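Local coordinates for protein DNA polymerase sliding clamp B (Sulfolobus tokodaii, PDB 3AIZ) that encircles DNA as one subunit of a ring-shaped moving platform, tethering DNA polymerase and other proteins to it during replication, at residues L28-S37 against I49-Y60; P65-L75 against I113-I122. One frame throughout, in Å; residues are numbered along the deposited sequence.

Interaction 1: L28-S37 against I49-Y60; sequences LNFTEDSIFS and IFKIPKEYLEDY
Ile35 is the bump here, and Leu57 and Tyr60 form the hollow that receives it. With its CG1 anti to the carbonyl carbon (chi1 -58°), Ile35 brings CG1 within 3.5 Å of Leu57 CD1, while its CD1 rests against both Leu57 methyls. Leu57 CD1 also sits 3.7 Å above one face of the Tyr60 ring, toward its rim, so isoleucine, leucine and tyrosine nest together; Ala4 of strand 3-6 touches Ile35 and Tyr60 as well. The phenol OH passes the edge of the Phe30 ring and donates to Thr31 O at 2.7 Å, tying the turn to the chain beyond the second strand. On the same face of the strand pair, Phe50 CE2 meets Leu28 CD2 at 4.0 Å. On the other face the Phe36 ring turns back over its own segment, with Asn29 CB 3.6 Å above its plane, over the ring centre, and leaves its CB to meet Lys51 CB; the Lys51 amine goes on to a salt bridge with Glu127. Lys54 N closes the end on Asp33 O. Ile35 with Ile52 and Ser37 with Phe50 are hydrogen-bonded pairs, Ser34 with Pro53 and Phe36 with Lys51 non-hydrogen-bonded ones: an antiparallel beta hairpin of the PCNA N-terminal domain.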
loop_
_atom_site.group_PDB
_atom_site.type_symbol
_atom_site.label_atom_id
_atom_site.label_comp_id
_atom_site.label_asym_id
_atom_site.label_seq_id
_atom_site.Cartn_x
_atom_site.Cartn_y
_atom_site.Cartn_z
ATOM N N LEU A 28 27.462 18.912 21.164
ATOM C CA LEU A 28 28.560 18.385 20.366
ATOM C C LEU A 28 29.857 19.081 20.748
ATOM O O LEU A 28 29.988 20.295 20.591
ATOM C CB LEU A 28 28.293 18.583 18.875
ATOM C CG LEU A 28 27.409 17.565 18.157
ATOM C CD1 LEU A 28 27.132 18.028 16.738
ATOM C CD2 LEU A 28 28.064 16.193 18.155
ATOM N N ASN A 29 30.815 18.312 21.251
ATOM C CA ASN A 29 32.103 18.861 21.646
ATOM C C ASN A 29 33.172 18.615 20.589
ATOM O O ASN A 29 33.505 17.470 20.283
ATOM C CB ASN A 29 32.543 18.280 22.990
ATOM C CG ASN A 29 31.556 18.576 24.102
ATOM O OD1 ASN A 29 31.290 19.734 24.421
ATOM N ND2 ASN A 29 31.009 17.526 24.700
ATOM N N PHE A 30 33.700 19.699 20.030
ATOM C CA PHE A 30 34.774 19.612 19.049
ATOM C C PHE A 30 36.122 19.841 19.719
ATOM O O PHE A 30 36.420 20.945 20.168
ATOM C CB PHE A 30 34.568 20.637 17.933
ATOM C CG PHE A 30 33.316 20.423 17.133
ATOM C CD1 PHE A 30 32.111 20.963 17.549
ATOM C CD2 PHE A 30 33.344 19.683 15.964
ATOM C CE1 PHE A 30 30.958 20.768 16.814
ATOM C CE2 PHE A 30 32.193 19.485 15.223
ATOM C CZ PHE A 30 30.999 20.028 15.650
ATOM N N THR A 31 36.932 18.791 19.788
ATOM C CA THR A 31 38.254 18.889 20.391
ATOM C C THR A 31 39.317 18.493 19.379
ATOM O O THR A 31 39.001 18.124 18.249
ATOM C CB THR A 31 38.386 17.984 21.630
ATOM O OG1 THR A 31 38.517 16.618 21.218
ATOM C CG2 THR A 31 37.172 18.128 22.530
ATOM N N GLU A 32 40.578 18.567 19.789
ATOM C CA GLU A 32 41.685 18.219 18.910
ATOM C C GLU A 32 41.721 16.719 18.635
ATOM O O GLU A 32 42.091 16.287 17.544
ATOM C CB GLU A 32 43.015 18.666 19.522
ATOM C CG GLU A 32 44.231 18.358 18.660
ATOM C CD GLU A 32 45.541 18.633 19.375
ATOM O OE1 GLU A 32 45.520 18.816 20.611
ATOM O OE2 GLU A 32 46.593 18.662 18.702
ATOM N N ASP A 33 41.325 15.930 19.628
ATOM C CA ASP A 33 41.445 14.479 19.543
ATOM C C ASP A 33 40.169 13.769 19.091
ATOM O O ASP A 33 40.218 12.615 18.667
ATOM C CB ASP A 33 41.923 13.904 20.879
ATOM C CG ASP A 33 43.345 14.312 21.212
ATOM O OD1 ASP A 33 44.011 14.913 20.341
ATOM O OD2 ASP A 33 43.798 14.028 22.341
ATOM N N SER A 34 39.031 14.451 19.183
ATOM C CA SER A 34 37.769 13.840 18.779
ATOM C C SER A 34 36.578 14.780 18.889
ATOM O O SER A 34 36.580 15.723 19.680
ATOM C CB SER A 34 37.489 12.596 19.625
ATOM O OG SER A 34 37.126 12.957 20.948
ATOM N N ILE A 35 35.559 14.509 18.082
ATOM C CA ILE A 35 34.251 15.111 18.270
ATOM C C ILE A 35 33.476 14.157 19.159
ATOM O O ILE A 35 33.493 12.948 18.935
ATOM C CB ILE A 35 33.501 15.265 16.940
ATOM C CG1 ILE A 35 34.312 16.118 15.963
ATOM C CG2 ILE A 35 32.126 15.876 17.169
ATOM C CD1 ILE A 35 33.664 16.258 14.604
ATOM N N PHE A 36 32.806 14.683 20.178
ATOM C CA PHE A 36 32.080 13.813 21.091
ATOM C C PHE A 36 30.949 14.518 21.824
ATOM O O PHE A 36 30.948 15.738 21.971
ATOM C CB PHE A 36 33.037 13.188 22.107
ATOM C CG PHE A 36 33.534 14.153 23.145
ATOM C CD1 PHE A 36 34.741 14.809 22.980
ATOM C CD2 PHE A 36 32.793 14.400 24.290
ATOM C CE1 PHE A 36 35.199 15.694 23.935
ATOM C CE2 PHE A 36 33.247 15.285 25.247
ATOM C CZ PHE A 36 34.450 15.933 25.069
ATOM N N SER A 37 29.989 13.724 22.282
ATOM C CA SER A 37 28.889 14.219 23.092
ATOM C C SER A 37 28.625 13.218 24.207
ATOM O O SER A 37 28.568 12.015 23.962
ATOM C CB SER A 37 27.636 14.399 22.236
ATOM O OG SER A 37 26.565 14.914 23.008
ATOM N N ILE A 49 27.783 7.956 25.885
ATOM C CA ILE A 49 28.854 8.680 25.215
ATOM C C ILE A 49 28.857 8.420 23.715
ATOM O O ILE A 49 28.820 7.274 23.267
ATOM C CB ILE A 49 30.238 8.307 25.781
ATOM C CG1 ILE A 49 30.355 8.735 27.243
ATOM C CG2 ILE A 49 31.340 8.955 24.963
ATOM C CD1 ILE A 49 31.684 8.383 27.867
ATOM N N PHE A 50 28.896 9.499 22.946
ATOM C CA PHE A 50 29.070 9.425 21.505
ATOM C C PHE A 50 30.429 10.023 21.179
ATOM O O PHE A 50 30.704 11.163 21.542
ATOM C CB PHE A 50 27.955 10.203 20.804
ATOM C CG PHE A 50 28.282 10.604 19.398
ATOM C CD1 PHE A 50 28.323 9.662 18.385
ATOM C CD2 PHE A 50 28.538 11.927 19.084
ATOM C CE1 PHE A 50 28.621 10.033 17.090
ATOM C CE2 PHE A 50 28.837 12.302 17.792
ATOM C CZ PHE A 50 28.878 11.353 16.793
ATOM N N LYS A 51 31.288 9.256 20.515
ATOM C CA LYS A 51 32.652 9.716 20.262
ATOM C C LYS A 51 33.210 9.312 18.899
ATOM O O LYS A 51 33.140 8.150 18.503
ATOM C CB LYS A 51 33.590 9.245 21.378
ATOM C CG LYS A 51 35.060 9.540 21.122
ATOM C CD LYS A 51 35.887 9.402 22.391
ATOM C CE LYS A 51 35.806 7.997 22.961
ATOM N NZ LYS A 51 36.512 7.883 24.271
ATOM N N ILE A 52 33.769 10.287 18.189
ATOM C CA ILE A 52 34.453 10.037 16.927
ATOM C C ILE A 52 35.905 10.503 17.004
ATOM O O ILE A 52 36.181 11.701 16.932
ATOM C CB ILE A 52 33.771 10.761 15.753
ATOM C CG1 ILE A 52 32.289 10.390 15.680
ATOM C CG2 ILE A 52 34.471 10.427 14.446
ATOM C CD1 ILE A 52 31.574 10.979 14.484
ATOM N N PRO A 53 36.839 9.553 17.155
ATOM C CA PRO A 53 38.268 9.880 17.207
ATOM C C PRO A 53 38.690 10.701 15.994
ATOM O O PRO A 53 38.110 10.547 14.920
ATOM C CB PRO A 53 38.938 8.504 17.172
ATOM C CG PRO A 53 37.922 7.580 17.749
ATOM C CD PRO A 53 36.593 8.108 17.298
ATOM N N LYS A 54 39.688 11.560 16.167
ATOM C CA LYS A 54 40.146 12.431 15.089
ATOM C C LYS A 54 40.718 11.627 13.926
ATOM O O LYS A 54 40.845 12.135 12.813
ATOM C CB LYS A 54 41.191 13.425 15.601
ATOM C CG LYS A 54 42.546 12.802 15.901
ATOM C CD LYS A 54 43.622 13.867 16.038
ATOM C CE LYS A 54 45.006 13.247 16.148
ATOM N NZ LYS A 54 46.077 14.283 16.200
ATOM N N GLU A 55 41.066 10.373 14.191
ATOM C CA GLU A 55 41.606 9.497 13.160
ATOM C C GLU A 55 40.571 9.252 12.070
ATOM O O GLU A 55 40.915 9.014 10.912
ATOM C CB GLU A 55 42.044 8.162 13.764
ATOM C CG GLU A 55 42.621 7.186 12.749
ATOM C CD GLU A 55 42.726 5.771 13.287
ATOM O OE1 GLU A 55 42.204 5.513 14.393
ATOM O OE2 GLU A 55 43.326 4.917 12.599
ATOM N N TYR A 56 39.300 9.318 12.447
ATOM C CA TYR A 56 38.214 9.043 11.516
ATOM C C TYR A 56 37.534 10.326 11.050
ATOM O O TYR A 56 36.440 10.293 10.486
ATOM C CB TYR A 56 37.202 8.092 12.151
ATOM C CG TYR A 56 37.836 6.836 12.704
ATOM C CD1 TYR A 56 38.374 5.877 11.856
ATOM C CD2 TYR A 56 37.895 6.610 14.072
ATOM C CE1 TYR A 56 38.956 4.728 12.357
ATOM C CE2 TYR A 56 38.471 5.461 14.582
ATOM C CZ TYR A 56 39.000 4.524 13.720
ATOM O OH TYR A 56 39.576 3.380 14.222
ATOM N N LEU A 57 38.196 11.454 11.290
ATOM C CA LEU A 57 37.727 12.743 10.799
ATOM C C LEU A 57 38.690 13.267 9.744
ATOM O O LEU A 57 39.862 13.504 10.030
ATOM C CB LEU A 57 37.627 13.748 11.946
ATOM C CG LEU A 57 36.654 13.424 13.081
ATOM C CD1 LEU A 57 36.839 14.401 14.230
ATOM C CD2 LEU A 57 35.216 13.439 12.581
ATOM N N GLU A 58 38.197 13.442 8.522
ATOM C CA GLU A 58 39.020 13.982 7.445
ATOM C C GLU A 58 38.792 15.479 7.279
ATOM O O GLU A 58 37.763 16.008 7.701
ATOM C CB GLU A 58 38.737 13.257 6.126
ATOM C CG GLU A 58 39.215 11.814 6.086
ATOM C CD GLU A 58 38.318 10.874 6.869
ATOM O OE1 GLU A 58 37.083 11.058 6.829
ATOM O OE2 GLU A 58 38.849 9.946 7.515
ATOM N N ASP A 59 39.761 16.155 6.665
ATOM C CA ASP A 59 39.670 17.589 6.404
ATOM C C ASP A 59 39.190 18.324 7.650
ATOM O O ASP A 59 38.313 19.184 7.581
ATOM C CB ASP A 59 38.724 17.856 5.231
ATOM C CG ASP A 59 38.963 19.205 4.580
ATOM O OD1 ASP A 59 39.872 19.933 5.032
ATOM O OD2 ASP A 59 38.241 19.533 3.614
ATOM N N TYR A 60 39.778 17.975 8.789
ATOM C CA TYR A 60 39.333 18.484 10.080
ATOM C C TYR A 60 40.077 19.754 10.481
ATOM O O TYR A 60 41.221 19.700 10.930
ATOM C CB TYR A 60 39.510 17.403 11.151
ATOM C CG TYR A 60 38.944 17.759 12.504
ATOM C CD1 TYR A 60 37.931 18.699 12.632
ATOM C CD2 TYR A 60 39.410 17.141 13.656
ATOM C CE1 TYR A 60 37.409 19.020 13.868
ATOM C CE2 TYR A 60 38.892 17.455 14.895
ATOM C CZ TYR A 60 37.893 18.396 14.996
ATOM O OH TYR A 60 37.374 18.713 16.229
#

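Interaction 2: P65-L75 against I113-I122; sequences PLGIKININDL and IYIKGEKTSI
Ile115 spreads its two branches over separate parts of the opposing segment. CG2 stands anti to the backbone N and meets Ile70 CB at 3.8 Å; CG1, anti to the carbonyl carbon (chi1 -58°), carries CD1 to the start of the helix, 4.1 Å from Leu75 CB. Next to it Ile113 CD1 approaches Asp74, and the backbone of Ile113 pairs with a strand of the partner subunit, PCNA3. Asn71 caps this helix, its OD1 accepting from Asn73 N.

At the other end, Ile122 lays CG1 and CD1 over the backbone at Leu66, with CD1 against Pro65 CB. Between them the strands pair through Gly67 and Lys69: Thr120 N reaches Gly67 O at 2.8 Å, almost head-on, and Lys69 N reaches Glu118 O at the same distance. Thr120 OG1 lies between its own N and carbonyl carbon (chi1 57°), which turns it to the same Gly67 O for a weak bond at 3.5 Å. Lys69 and Glu118 share a face, yet Lys69 NZ and Glu118 OE1 remain 5.3 Å apart, and the lysine has a weak, long pairing with Glu25. Backbone bonds and isoleucine packing therefore carry the contact, and the nearby opposite charges probably add only a modest attraction.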
loop_
_atom_site.group_PDB
_atom_site.type_symbol
_atom_site.label_atom_id
_atom_site.label_comp_id
_atom_site.label_asym_id
_atom_site.label_seq_id
_atom_site.Cartn_x
_atom_site.Cartn_y
_atom_site.Cartn_z
ATOM N N PRO A 65 39.200 24.486 20.863
ATOM C CA PRO A 65 38.103 23.698 21.433
ATOM C C PRO A 65 36.813 24.502 21.568
ATOM O O PRO A 65 36.857 25.695 21.869
ATOM C CB PRO A 65 38.640 23.323 22.813
ATOM C CG PRO A 65 40.107 23.222 22.610
ATOM C CD PRO A 65 40.464 24.272 21.590
ATOM N N LEU A 66 35.679 23.845 21.347
ATOM C CA LEU A 66 34.385 24.514 21.392
ATOM C C LEU A 66 33.241 23.503 21.347
ATOM O O LEU A 66 33.370 22.433 20.752
ATOM C CB LEU A 66 34.272 25.513 20.236
ATOM C CG LEU A 66 32.968 26.296 20.065
ATOM C CD1 LEU A 66 33.242 27.667 19.466
ATOM C CD2 LEU A 66 31.979 25.519 19.211
ATOM N N GLY A 67 32.124 23.846 21.983
ATOM C CA GLY A 67 30.962 22.975 22.004
ATOM C C GLY A 67 29.701 23.671 21.528
ATOM O O GLY A 67 29.424 24.804 21.919
ATOM N N ILE A 68 28.931 22.992 20.683
ATOM C CA ILE A 68 27.703 23.564 20.145
ATOM C C ILE A 68 26.477 22.772 20.586
ATOM O O ILE A 68 26.313 21.610 20.218
ATOM C CB ILE A 68 27.727 23.613 18.606
ATOM C CG1 ILE A 68 29.093 24.083 18.104
ATOM C CG2 ILE A 68 26.618 24.516 18.086
ATOM C CD1 ILE A 68 29.185 24.188 16.597
ATOM N N LYS A 69 25.616 23.409 21.372
ATOM C CA LYS A 69 24.389 22.773 21.838
ATOM C C LYS A 69 23.314 22.838 20.757
ATOM O O LYS A 69 22.781 23.906 20.464
ATOM C CB LYS A 69 23.897 23.444 23.122
ATOM C CG LYS A 69 22.684 22.781 23.752
ATOM C CD LYS A 69 22.397 23.366 25.124
ATOM C CE LYS A 69 21.199 22.695 25.775
ATOM N NZ LYS A 69 19.944 22.946 25.015
ATOM N N ILE A 70 22.999 21.687 20.169
ATOM C CA ILE A 70 22.065 21.631 19.049
ATOM C C ILE A 70 20.887 20.696 19.310
ATOM O O ILE A 70 20.927 19.866 20.218
ATOM C CB ILE A 70 22.772 21.165 17.765
ATOM C CG1 ILE A 70 23.141 19.685 17.870
ATOM C CG2 ILE A 70 24.005 22.013 17.499
ATOM C CD1 ILE A 70 23.789 19.129 16.627
ATOM N N ASN A 71 19.840 20.843 18.502
ATOM C CA ASN A 71 18.679 19.966 18.568
ATOM C C ASN A 71 18.943 18.675 17.804
ATOM O O ASN A 71 19.006 18.673 16.574
ATOM C CB ASN A 71 17.444 20.677 18.006
ATOM C CG ASN A 71 16.166 19.874 18.191
ATOM O OD1 ASN A 71 16.187 18.643 18.216
ATOM N ND2 ASN A 71 15.044 20.573 18.316
ATOM N N ILE A 72 19.096 17.578 18.537
ATOM C CA ILE A 72 19.468 16.299 17.943
ATOM C C ILE A 72 18.470 15.819 16.889
ATOM O O ILE A 72 18.845 15.132 15.938
ATOM C CB ILE A 72 19.638 15.207 19.019
ATOM C CG1 ILE A 72 20.169 13.918 18.390
ATOM C CG2 ILE A 72 18.324 14.959 19.742
ATOM C CD1 ILE A 72 20.387 12.804 19.383
ATOM N N ASN A 73 17.205 16.184 17.060
ATOM C CA ASN A 73 16.162 15.772 16.127
ATOM C C ASN A 73 16.427 16.255 14.704
ATOM O O ASN A 73 16.305 15.490 13.747
ATOM C CB ASN A 73 14.793 16.253 16.608
ATOM C CG ASN A 73 14.350 15.562 17.884
ATOM O OD1 ASN A 73 14.440 14.340 18.006
ATOM N ND2 ASN A 73 13.863 16.344 18.842
ATOM N N ASP A 74 16.792 17.528 14.573
ATOM C CA ASP A 74 17.094 18.110 13.270
ATOM C C ASP A 74 18.276 17.409 12.615
ATOM O O ASP A 74 18.302 17.218 11.399
ATOM C CB ASP A 74 17.394 19.604 13.409
ATOM C CG ASP A 74 16.209 20.390 13.928
ATOM O OD1 ASP A 74 15.075 19.869 13.864
ATOM O OD2 ASP A 74 16.411 21.531 14.396
ATOM N N LEU A 75 19.254 17.027 13.430
ATOM C CA LEU A 75 20.455 16.367 12.933
ATOM C C LEU A 75 20.152 14.951 12.456
ATOM O O LEU A 75 20.889 14.388 11.648
ATOM C CB LEU A 75 21.537 16.347 14.016
ATOM C CG LEU A 75 22.888 15.737 13.641
ATOM C CD1 LEU A 75 23.412 16.336 12.346
ATOM C CD2 LEU A 75 23.888 15.930 14.770
ATOM N N ILE A 113 21.550 21.514 6.084
ATOM C CA ILE A 113 20.633 22.127 7.029
ATOM C C ILE A 113 21.407 22.988 8.020
ATOM O O ILE A 113 22.438 22.575 8.551
ATOM C CB ILE A 113 19.792 21.068 7.775
ATOM C CG1 ILE A 113 18.703 21.740 8.611
ATOM C CG2 ILE A 113 20.678 20.179 8.638
ATOM C CD1 ILE A 113 17.784 20.762 9.310
ATOM N N TYR A 114 20.915 24.200 8.246
ATOM C CA TYR A 114 21.541 25.115 9.186
ATOM C C TYR A 114 20.844 25.015 10.535
ATOM O O TYR A 114 19.708 25.460 10.694
ATOM C CB TYR A 114 21.479 26.548 8.654
ATOM C CG TYR A 114 22.211 26.746 7.344
ATOM C CD1 TYR A 114 21.642 26.345 6.141
ATOM C CD2 TYR A 114 23.467 27.340 7.307
ATOM C CE1 TYR A 114 22.304 26.524 4.941
ATOM C CE2 TYR A 114 24.137 27.523 6.111
ATOM C CZ TYR A 114 23.550 27.114 4.931
ATOM O OH TYR A 114 24.210 27.293 3.736
ATOM N N ILE A 115 21.527 24.418 11.506
ATOM C CA ILE A 115 20.954 24.214 12.829
ATOM C C ILE A 115 21.334 25.338 13.785
ATOM O O ILE A 115 22.515 25.587 14.024
ATOM C CB ILE A 115 21.415 22.876 13.437
ATOM C CG1 ILE A 115 21.036 21.713 12.519
ATOM C CG2 ILE A 115 20.817 22.686 14.823
ATOM C CD1 ILE A 115 21.468 20.360 13.040
ATOM N N LYS A 116 20.328 26.018 14.326
ATOM C CA LYS A 116 20.564 27.025 15.352
ATOM C C LYS A 116 21.069 26.338 16.611
ATOM O O LYS A 116 20.457 25.385 17.093
ATOM C CB LYS A 116 19.286 27.808 15.656
ATOM C CG LYS A 116 18.779 28.651 14.496
ATOM C CD LYS A 116 17.558 29.470 14.894
ATOM C CE LYS A 116 17.081 30.343 13.744
ATOM N NZ LYS A 116 15.910 31.180 14.128
ATOM N N GLY A 117 22.191 26.816 17.140
ATOM C CA GLY A 117 22.785 26.201 18.311
ATOM C C GLY A 117 23.606 27.148 19.162
ATOM O O GLY A 117 24.440 27.895 18.653
ATOM N N GLU A 118 23.364 27.109 20.467
ATOM C CA GLU A 118 24.133 27.903 21.417
ATOM C C GLU A 118 25.577 27.414 21.475
ATOM O O GLU A 118 25.831 26.212 21.511
ATOM C CB GLU A 118 23.500 27.819 22.808
ATOM C CG GLU A 118 24.302 28.504 23.903
ATOM C CD GLU A 118 23.761 28.214 25.291
ATOM O OE1 GLU A 118 22.785 27.441 25.402
ATOM O OE2 GLU A 118 24.312 28.756 26.273
ATOM N N LYS A 119 26.518 28.351 21.480
ATOM C CA LYS A 119 27.930 28.008 21.620
ATOM C C LYS A 119 28.362 28.112 23.078
ATOM O O LYS A 119 28.105 29.116 23.741
ATOM C CB LYS A 119 28.799 28.907 20.740
ATOM C CG LYS A 119 28.615 28.679 19.250
ATOM C CD LYS A 119 29.551 29.557 18.439
ATOM C CE LYS A 119 29.380 29.315 16.949
ATOM N NZ LYS A 119 30.239 30.222 16.139
ATOM N N THR A 120 29.015 27.066 23.572
ATOM C CA THR A 120 29.446 27.020 24.964
ATOM C C THR A 120 30.874 26.508 25.097
ATOM O O THR A 120 31.585 26.343 24.105
ATOM C CB THR A 120 28.526 26.117 25.808
ATOM O OG1 THR A 120 28.504 24.798 25.247
ATOM C CG2 THR A 120 27.111 26.673 25.840
ATOM N N SER A 121 31.287 26.266 26.335
ATOM C CA SER A 121 32.589 25.678 26.607
ATOM C C SER A 121 32.464 24.159 26.626
ATOM O O SER A 121 31.450 23.617 27.068
ATOM C CB SER A 121 33.141 26.188 27.940
ATOM O OG SER A 121 32.221 25.956 28.992
ATOM N N ILE A 122 33.496 23.476 26.141
ATOM C CA ILE A 122 33.462 22.024 26.020
ATOM C C ILE A 122 33.118 21.323 27.330
ATOM O O ILE A 122 33.718 21.596 28.371
ATOM C CB ILE A 122 34.796 21.468 25.492
ATOM C CG1 ILE A 122 35.029 21.932 24.055
ATOM C CG2 ILE A 122 34.808 19.949 25.564
ATOM C CD1 ILE A 122 36.161 21.218 23.366
#

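How the interactions relate
Interactions 1 and 2 meet on neighbouring strands: Phe30 N probably bonds to Leu66 O, and Ile68 N to Leu28 O, so strand 25-30 has the hairpin partner 34-40 on one side and 66-71 on the other. Ile122 joins them too, its CD1 packing against Phe30 O and Thr31 CG2. Interaction 1 is the more deeply buried; an apolar cluster and a tyrosine hydroxyl bond supplement four strand bonds. Interaction 2 lies farther from the chain's centre, has fewer main-chain bonds, keeps Lys69 and Glu118 near each other without a salt bridge, and reaches the edge where PCNA3 continues the sheet. Both belong to the N-terminal domain, one holding neighbouring hairpin strands, the other segments far apart in sequence.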